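Local coordinates for protein acetylxylan esterase / glucomannan deacetylase (Cellvibrio japonicus, PDB 2WAA) that removes acetyl groups from the plant cell wall polysaccharides xylan and glucomannan, acting as a carbohydrate esterase of family 2, at residues A[182-187]-A[210-215]; A[190-193]-A[198-201]; A[236-241]-A[246-251]. All blocks are in the same frame, centred on the assembly; numbering follows the deposited sequence.

Interaction 1: residues A[182-187]-A[210-215]; sequences VCWGGR and LGDTGQ. With ACT (acetate ion), chain B; ACT (acetate ion), chain C.
Arg187 and Asp212 form a salt bridge beside the active site of this SGNH (GDSL-like) hydrolase domain, joining the turn that follows strand 177-183 to the loop after helix 202-205. The charged grip is end-on and converges on a single carboxylate oxygen: Asp212 OD2 lies 2.9 Å from Arg187 NH1 and 3.1 Å from Arg187 NH2, within 6° of the guanidinium plane. A further bond from Arg187 NH1 to the carbonyl oxygen of Ala200 helps fix the guanidinium's rotation.

Packing supplies the rest. The Trp184 indole is swung out with CG anti to the backbone N (chi1 -159°). One of its faces is covered by Asp212 OD2 and Arg187 NH1, both offset toward the rim, and Trp184 NE1 lies 3.3 Å from the Arg187 guanidinium plane. Gly211 O meets the ring edge 3.5 Å from Trp184 CZ3.

Backbone bonds shape the turn. Trp184 to Arg187 is a type II beta turn closed by Arg187 N to Trp184 O, with Gly186, one of two inferred transition-state stabilisers, adopting positive phi. One acetate bonds weakly to Arg187 NE and NH2; the other receives a nearly straight hydrogen bond, 173° at the hydrogen, from Gly186 N to its OXT at 2.7 Å.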
# COMPACT_ATOMS: atom_id res chain seq x y z
N VAL A 182 3.14 -2.89 -1.10
CA VAL A 182 4.46 -2.71 -1.73
C VAL A 182 4.20 -3.09 -3.18
O VAL A 182 4.18 -4.26 -3.54
CB VAL A 182 5.55 -3.58 -1.06
CG1 VAL A 182 6.88 -3.59 -1.88
CG2 VAL A 182 5.83 -3.02 0.35
N CYS A 183 3.93 -2.08 -4.00
CA CYS A 183 3.36 -2.28 -5.33
C CYS A 183 3.84 -1.12 -6.19
O CYS A 183 4.19 -0.04 -5.68
CB CYS A 183 1.84 -2.34 -5.26
SG CYS A 183 1.15 -0.94 -4.27
N TRP A 184 3.83 -1.32 -7.50
CA TRP A 184 4.26 -0.26 -8.43
C TRP A 184 3.50 -0.44 -9.72
O TRP A 184 3.61 -1.51 -10.39
CB TRP A 184 5.77 -0.37 -8.68
CG TRP A 184 6.39 0.91 -9.18
CD1 TRP A 184 6.10 1.54 -10.35
CD2 TRP A 184 7.40 1.69 -8.54
NE1 TRP A 184 6.87 2.67 -10.50
CE2 TRP A 184 7.66 2.80 -9.37
CE3 TRP A 184 8.07 1.58 -7.32
CZ2 TRP A 184 8.60 3.77 -9.05
CZ3 TRP A 184 9.00 2.57 -6.99
CH2 TRP A 184 9.25 3.65 -7.85
N GLY A 185 2.73 0.56 -10.12
CA GLY A 185 1.99 0.43 -11.38
C GLY A 185 2.86 0.14 -12.59
O GLY A 185 3.95 0.71 -12.77
N GLY A 186 2.33 -0.71 -13.48
CA GLY A 186 3.02 -1.03 -14.73
C GLY A 186 4.14 -2.05 -14.60
O GLY A 186 4.62 -2.53 -15.63
N ARG A 187 4.52 -2.43 -13.37
CA ARG A 187 5.63 -3.33 -13.11
C ARG A 187 5.21 -4.80 -12.97
O ARG A 187 4.07 -5.07 -12.64
CB ARG A 187 6.40 -2.87 -11.87
CG ARG A 187 6.90 -1.44 -12.01
CD ARG A 187 8.10 -1.28 -13.03
NE ARG A 187 8.40 0.16 -13.15
CZ ARG A 187 9.25 0.82 -12.35
NH1 ARG A 187 9.91 0.16 -11.38
NH2 ARG A 187 9.44 2.13 -12.51
N LEU A 210 11.30 3.37 -0.45
CA LEU A 210 10.52 4.16 -1.41
C LEU A 210 11.42 4.40 -2.61
O LEU A 210 12.62 4.21 -2.49
CB LEU A 210 10.14 5.51 -0.79
CG LEU A 210 11.28 6.38 -0.17
CD1 LEU A 210 12.22 6.97 -1.21
CD2 LEU A 210 10.68 7.53 0.68
N GLY A 211 10.87 4.84 -3.74
CA GLY A 211 11.69 5.17 -4.90
C GLY A 211 12.20 3.94 -5.63
O GLY A 211 12.02 2.82 -5.16
N ASP A 212 12.85 4.10 -6.77
CA ASP A 212 13.47 2.90 -7.31
C ASP A 212 14.79 3.12 -8.04
O ASP A 212 15.22 2.25 -8.84
CB ASP A 212 12.51 2.12 -8.22
CG ASP A 212 12.21 2.87 -9.49
OD1 ASP A 212 12.52 4.08 -9.56
OD2 ASP A 212 11.68 2.24 -10.40
N THR A 213 15.46 4.23 -7.74
CA THR A 213 16.76 4.49 -8.41
C THR A 213 17.91 3.75 -7.75
O THR A 213 17.72 2.98 -6.78
CB THR A 213 17.14 5.97 -8.37
OG1 THR A 213 17.41 6.34 -7.00
CG2 THR A 213 16.01 6.83 -8.97
N GLY A 214 19.12 4.02 -8.22
CA GLY A 214 20.29 3.43 -7.60
C GLY A 214 20.42 3.96 -6.18
O GLY A 214 21.09 3.35 -5.33
N GLN A 215 19.78 5.09 -5.92
CA GLN A 215 19.88 5.68 -4.58
C GLN A 215 18.63 5.48 -3.70
O GLN A 215 18.48 6.14 -2.66
CB GLN A 215 20.25 7.17 -4.68
CG GLN A 215 19.09 8.07 -5.04
CD GLN A 215 19.40 9.00 -6.22
OE1 GLN A 215 20.50 9.57 -6.32
NE2 GLN A 215 18.42 9.14 -7.14
C ACT B . 6.94 1.63 -15.83
O ACT B . 8.03 2.24 -15.63
OXT ACT B . 6.77 1.17 -16.99
CH3 ACT B . 5.90 1.46 -14.76
C ACT C . -1.00 -2.22 -13.81
O ACT C . -1.28 -1.24 -14.59
OXT ACT C . -0.01 -2.05 -13.06
CH3 ACT C . -1.79 -3.49 -13.75

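Interaction 2: residues A[190-193]-A[198-201]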
# COMPACT_ATOMS: atom_id res chain seq x y z
N ILE A 190 9.00 -10.01 -13.81
CA ILE A 190 10.17 -10.00 -14.73
C ILE A 190 10.21 -8.91 -15.77
O ILE A 190 11.29 -8.63 -16.33
CB ILE A 190 10.42 -11.37 -15.41
CG1 ILE A 190 9.39 -11.64 -16.51
CG2 ILE A 190 10.48 -12.51 -14.35
CD1 ILE A 190 9.71 -12.97 -17.27
N ARG A 191 9.08 -8.28 -16.08
CA ARG A 191 9.09 -7.18 -17.06
C ARG A 191 7.90 -6.27 -16.87
O ARG A 191 6.88 -6.67 -16.27
CB ARG A 191 9.07 -7.72 -18.50
CG ARG A 191 7.79 -8.45 -18.83
CD ARG A 191 7.93 -9.20 -20.21
NE ARG A 191 6.74 -9.99 -20.56
CZ ARG A 191 6.63 -10.71 -21.69
NH1 ARG A 191 7.64 -10.70 -22.58
NH2 ARG A 191 5.52 -11.40 -21.95
N SER A 192 8.04 -5.04 -17.34
CA SER A 192 6.96 -4.08 -17.31
C SER A 192 5.97 -4.29 -18.46
O SER A 192 6.24 -5.09 -19.38
CB SER A 192 7.56 -2.69 -17.33
OG SER A 192 8.47 -2.54 -16.24
N TRP A 193 4.81 -3.64 -18.38
CA TRP A 193 3.72 -3.82 -19.36
C TRP A 193 4.20 -3.59 -20.80
O TRP A 193 3.67 -4.20 -21.75
CB TRP A 193 2.57 -2.86 -19.05
CG TRP A 193 2.91 -1.43 -19.28
CD1 TRP A 193 3.53 -0.57 -18.42
CD2 TRP A 193 2.70 -0.72 -20.50
NE1 TRP A 193 3.68 0.69 -19.05
CE2 TRP A 193 3.17 0.60 -20.32
CE3 TRP A 193 2.12 -1.08 -21.73
CZ2 TRP A 193 3.09 1.56 -21.34
CZ3 TRP A 193 2.06 -0.11 -22.75
CH2 TRP A 193 2.53 1.18 -22.54
N ASP A 198 14.39 -4.14 -17.82
CA ASP A 198 15.42 -3.58 -16.97
C ASP A 198 14.92 -2.43 -16.06
O ASP A 198 15.74 -1.65 -15.53
CB ASP A 198 16.62 -3.11 -17.81
CG ASP A 198 16.27 -2.01 -18.77
OD1 ASP A 198 15.08 -1.74 -19.06
OD2 ASP A 198 17.22 -1.38 -19.29
N ASP A 199 13.61 -2.34 -15.86
CA ASP A 199 13.09 -1.49 -14.77
C ASP A 199 13.26 -2.26 -13.46
O ASP A 199 13.58 -3.47 -13.48
CB ASP A 199 11.58 -1.24 -14.93
CG ASP A 199 11.23 -0.42 -16.17
OD1 ASP A 199 12.00 0.51 -16.50
OD2 ASP A 199 10.19 -0.71 -16.83
N ALA A 200 13.04 -1.58 -12.33
CA ALA A 200 12.96 -2.30 -11.05
C ALA A 200 11.69 -3.16 -11.08
O ALA A 200 10.54 -2.67 -11.07
CB ALA A 200 12.94 -1.31 -9.87
N ASN A 201 11.91 -4.46 -11.14
CA ASN A 201 10.79 -5.42 -11.10
C ASN A 201 10.38 -5.64 -9.64
O ASN A 201 11.03 -5.12 -8.75
CB ASN A 201 11.23 -6.71 -11.78
CG ASN A 201 11.58 -6.46 -13.27
OD1 ASN A 201 10.81 -5.84 -13.98
ND2 ASN A 201 12.77 -6.92 -13.70
O HOH W 1 8.59 -4.40 -14.08
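Ser192 and Asp199 make the one direct hydrogen bond between these two pieces of the loop that links strand 177-183 to helix 202-205 in the SGNH hydrolase domain. The serine hydroxyl is the donor, and Ser192 OG lies 2.6 Å from Asp199 OD2, a short bond. It arrives on the anti lone pair of that oxygen, the side turned away from the other carboxylate oxygen. Both side chains are set in the same way, each with its first side-chain branch anti to its own carbonyl carbon (chi1 -56° for Ser192 and -65° for Asp199).

A water molecule adds an indirect link. It donates to Ser192 OG at 2.9 Å and to Asn201 OD1 at 2.6 Å, so the serine oxygen gives one hydrogen bond and receives another. The Asn201 amide also packs against the peptide between Ile190 and Arg191, where Asn201 OD1 comes within 3.7 Å of Arg191 N in a contact that is not a hydrogen bond.

The next shell holds these groups. Asp199 OD1 forms a salt bridge with Lys196, which it shares with Asp198, and Asn201 ND2 has a weak bond to the carbonyl oxygen of Thr197. Arg191, whose CB points away from 198-201, bonds through NE to the backbone oxygen of Asp237. The backbone NH of Ile190 bonds to the side chain of the same aspartate. Asn201 occupies the N-cap position of helix 202-205, although its side chain makes no capping bond. The Ser192 side chain lies about 5 Å from the alpha carbon of Gly186, so the loop borders the inferred oxyanion-stabilising residues.

The lysine's charge, though divided between two aspartates, would be expected to favour an ionised Asp199, and that negative charge probably polarises the Ser192 hydroxyl from which it accepts.

Interaction 3: residues A[236-241]-A[246-251]; sequences NDFSPG and ATYINT. With ACT (acetate ion), chain C.
Tyr248 reaches from helix 245-262 toward the short helix 235-238 and meets two consecutive residues there, Asp237 at its edge and Phe238 over one face. A chi1 of -159° extends the ring away from its own helix toward 236-238. The Asp237 carboxylate stands steeply to the ring, with the two planes 77° apart, and Asp237 CG lies close to the ring plane, 3.4 Å from Tyr248 CE1. The phenol donates a hydrogen bond of 2.9 Å from Tyr248 OH to Asp237 OD2, approaching that oxygen from well above the carboxylate plane.

Phe238 presents an edge to the tyrosine face in a T-shaped stack. The ring planes are inclined at 80°, the centroids are 5.8 Å apart, and the leading atom, Phe238 CE1, lies 4.2 Å from Tyr248 CZ toward the rim of the ring.

A second bond grips the same oxygen of the buried carboxylate: Asp237 OD2 also accepts from the backbone NH of Leu189. Phe238 also packs on Leu284 of helix 278-295.

Next to this core, Asn236 ND2 donates to an acetate, 2.9 Å from its OXT. Asn236 is one of two inferred transition-state stabilisers. Together with Asp237 it ends the Gly-X-Asn-Asp motif of SGNH hydrolases, whose asparagine contributes to the oxyanion hole, and the acetate bond is consistent with that role.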
# COMPACT_ATOMS: atom_id res chain seq x y z
N ASN A 236 1.27 -7.27 -15.57
CA ASN A 236 2.12 -6.56 -16.54
C ASN A 236 3.08 -7.49 -17.25
O ASN A 236 3.47 -7.24 -18.41
CB ASN A 236 2.81 -5.36 -15.85
CG ASN A 236 1.79 -4.36 -15.34
OD1 ASN A 236 0.92 -3.91 -16.11
ND2 ASN A 236 1.83 -4.06 -14.00
N ASP A 237 3.50 -8.57 -16.58
CA ASP A 237 4.32 -9.57 -17.24
C ASP A 237 3.62 -10.18 -18.45
O ASP A 237 4.28 -10.63 -19.40
CB ASP A 237 4.67 -10.71 -16.29
CG ASP A 237 5.54 -10.26 -15.15
OD1 ASP A 237 6.69 -9.81 -15.42
OD2 ASP A 237 5.06 -10.31 -13.98
N PHE A 238 2.28 -10.28 -18.35
CA PHE A 238 1.46 -10.90 -19.43
C PHE A 238 0.92 -9.91 -20.46
O PHE A 238 0.30 -10.31 -21.46
CB PHE A 238 0.28 -11.71 -18.80
CG PHE A 238 0.74 -12.99 -18.17
CD1 PHE A 238 1.62 -12.95 -17.09
CD2 PHE A 238 0.38 -14.22 -18.67
CE1 PHE A 238 2.09 -14.12 -16.50
CE2 PHE A 238 0.84 -15.40 -18.11
CZ PHE A 238 1.70 -15.37 -17.02
N SER A 239 1.18 -8.62 -20.24
CA SER A 239 0.67 -7.60 -21.17
C SER A 239 1.23 -7.73 -22.57
O SER A 239 0.48 -7.66 -23.54
CB SER A 239 0.90 -6.20 -20.62
OG SER A 239 0.13 -6.07 -19.46
N PRO A 240 2.55 -7.94 -22.69
CA PRO A 240 3.05 -8.13 -24.05
C PRO A 240 2.64 -9.47 -24.67
O PRO A 240 2.59 -9.55 -25.90
CB PRO A 240 4.58 -8.12 -23.88
CG PRO A 240 4.83 -7.47 -22.50
CD PRO A 240 3.65 -7.90 -21.69
N GLY A 241 2.37 -10.49 -23.86
CA GLY A 241 2.10 -11.85 -24.32
C GLY A 241 2.39 -12.74 -23.10
O GLY A 241 2.85 -12.27 -22.06
N ALA A 246 9.40 -21.63 -18.22
CA ALA A 246 10.52 -21.94 -17.32
C ALA A 246 11.12 -20.68 -16.70
O ALA A 246 11.45 -20.67 -15.53
CB ALA A 246 11.63 -22.79 -18.04
N THR A 247 11.25 -19.61 -17.47
CA THR A 247 11.87 -18.39 -16.98
C THR A 247 11.01 -17.77 -15.86
O THR A 247 11.49 -17.40 -14.78
CB THR A 247 11.96 -17.34 -18.10
OG1 THR A 247 12.79 -17.82 -19.17
CG2 THR A 247 12.54 -16.04 -17.56
N TYR A 248 9.73 -17.69 -16.11
CA TYR A 248 8.84 -17.10 -15.13
C TYR A 248 8.78 -17.92 -13.84
O TYR A 248 8.88 -17.38 -12.72
CB TYR A 248 7.46 -16.94 -15.72
CG TYR A 248 6.66 -15.91 -14.98
CD1 TYR A 248 6.78 -14.57 -15.33
CD2 TYR A 248 5.80 -16.27 -13.94
CE1 TYR A 248 6.03 -13.58 -14.67
CE2 TYR A 248 5.03 -15.31 -13.28
CZ TYR A 248 5.17 -13.96 -13.65
OH TYR A 248 4.47 -12.98 -13.03
N ILE A 249 8.61 -19.23 -13.98
CA ILE A 249 8.48 -20.08 -12.80
C ILE A 249 9.78 -20.07 -12.01
O ILE A 249 9.78 -20.00 -10.77
CB ILE A 249 8.07 -21.52 -13.16
CG1 ILE A 249 6.60 -21.53 -13.69
CG2 ILE A 249 8.28 -22.49 -11.95
CD1 ILE A 249 6.21 -22.89 -14.28
N ASN A 250 10.91 -20.10 -12.71
CA ASN A 250 12.16 -20.07 -11.97
C ASN A 250 12.36 -18.74 -11.23
O ASN A 250 12.86 -18.73 -10.10
CB ASN A 250 13.35 -20.38 -12.87
CG ASN A 250 13.38 -21.84 -13.28
OD1 ASN A 250 12.83 -22.72 -12.58
ND2 ASN A 250 14.05 -22.11 -14.38
N THR A 251 11.96 -17.63 -11.83
CA THR A 251 12.11 -16.40 -11.08
C THR A 251 11.07 -16.23 -9.99
O THR A 251 11.42 -15.72 -8.92
CB THR A 251 12.55 -15.14 -11.90
OG1 THR A 251 11.83 -13.95 -11.52
CG2 THR A 251 12.50 -15.38 -13.37
C ACT C . -1.00 -2.22 -13.81
O ACT C . -1.28 -1.24 -14.59
OXT ACT C . -0.01 -2.05 -13.06
CH3 ACT C . -1.79 -3.49 -13.75

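Interactions 1 and 3 each bring one inferred oxyanion-stabilising residue to the active site, and interaction 2 lies between them, its centre about 10 Å from each of theirs. Interactions 1 and 3 share an acetate ion, which is hydrogen-bonded to Gly186 and Asn236 and also to Ser141 and His316, so it probably marks the oxyanion site. Asn236 ND2 also bonds to Arg187 O, 2.8 Å away, tying the short helix to the residue that follows Gly186. Interaction 2 meets interaction 1 through Gly186 O and Trp193 N, 3.0 Å apart, and its bond from Arg191 NE to Asp237 O in interaction 3 is 2.8 Å long. The 190-193 loop thus bridges the turn and the short helix that carry the stabilisers.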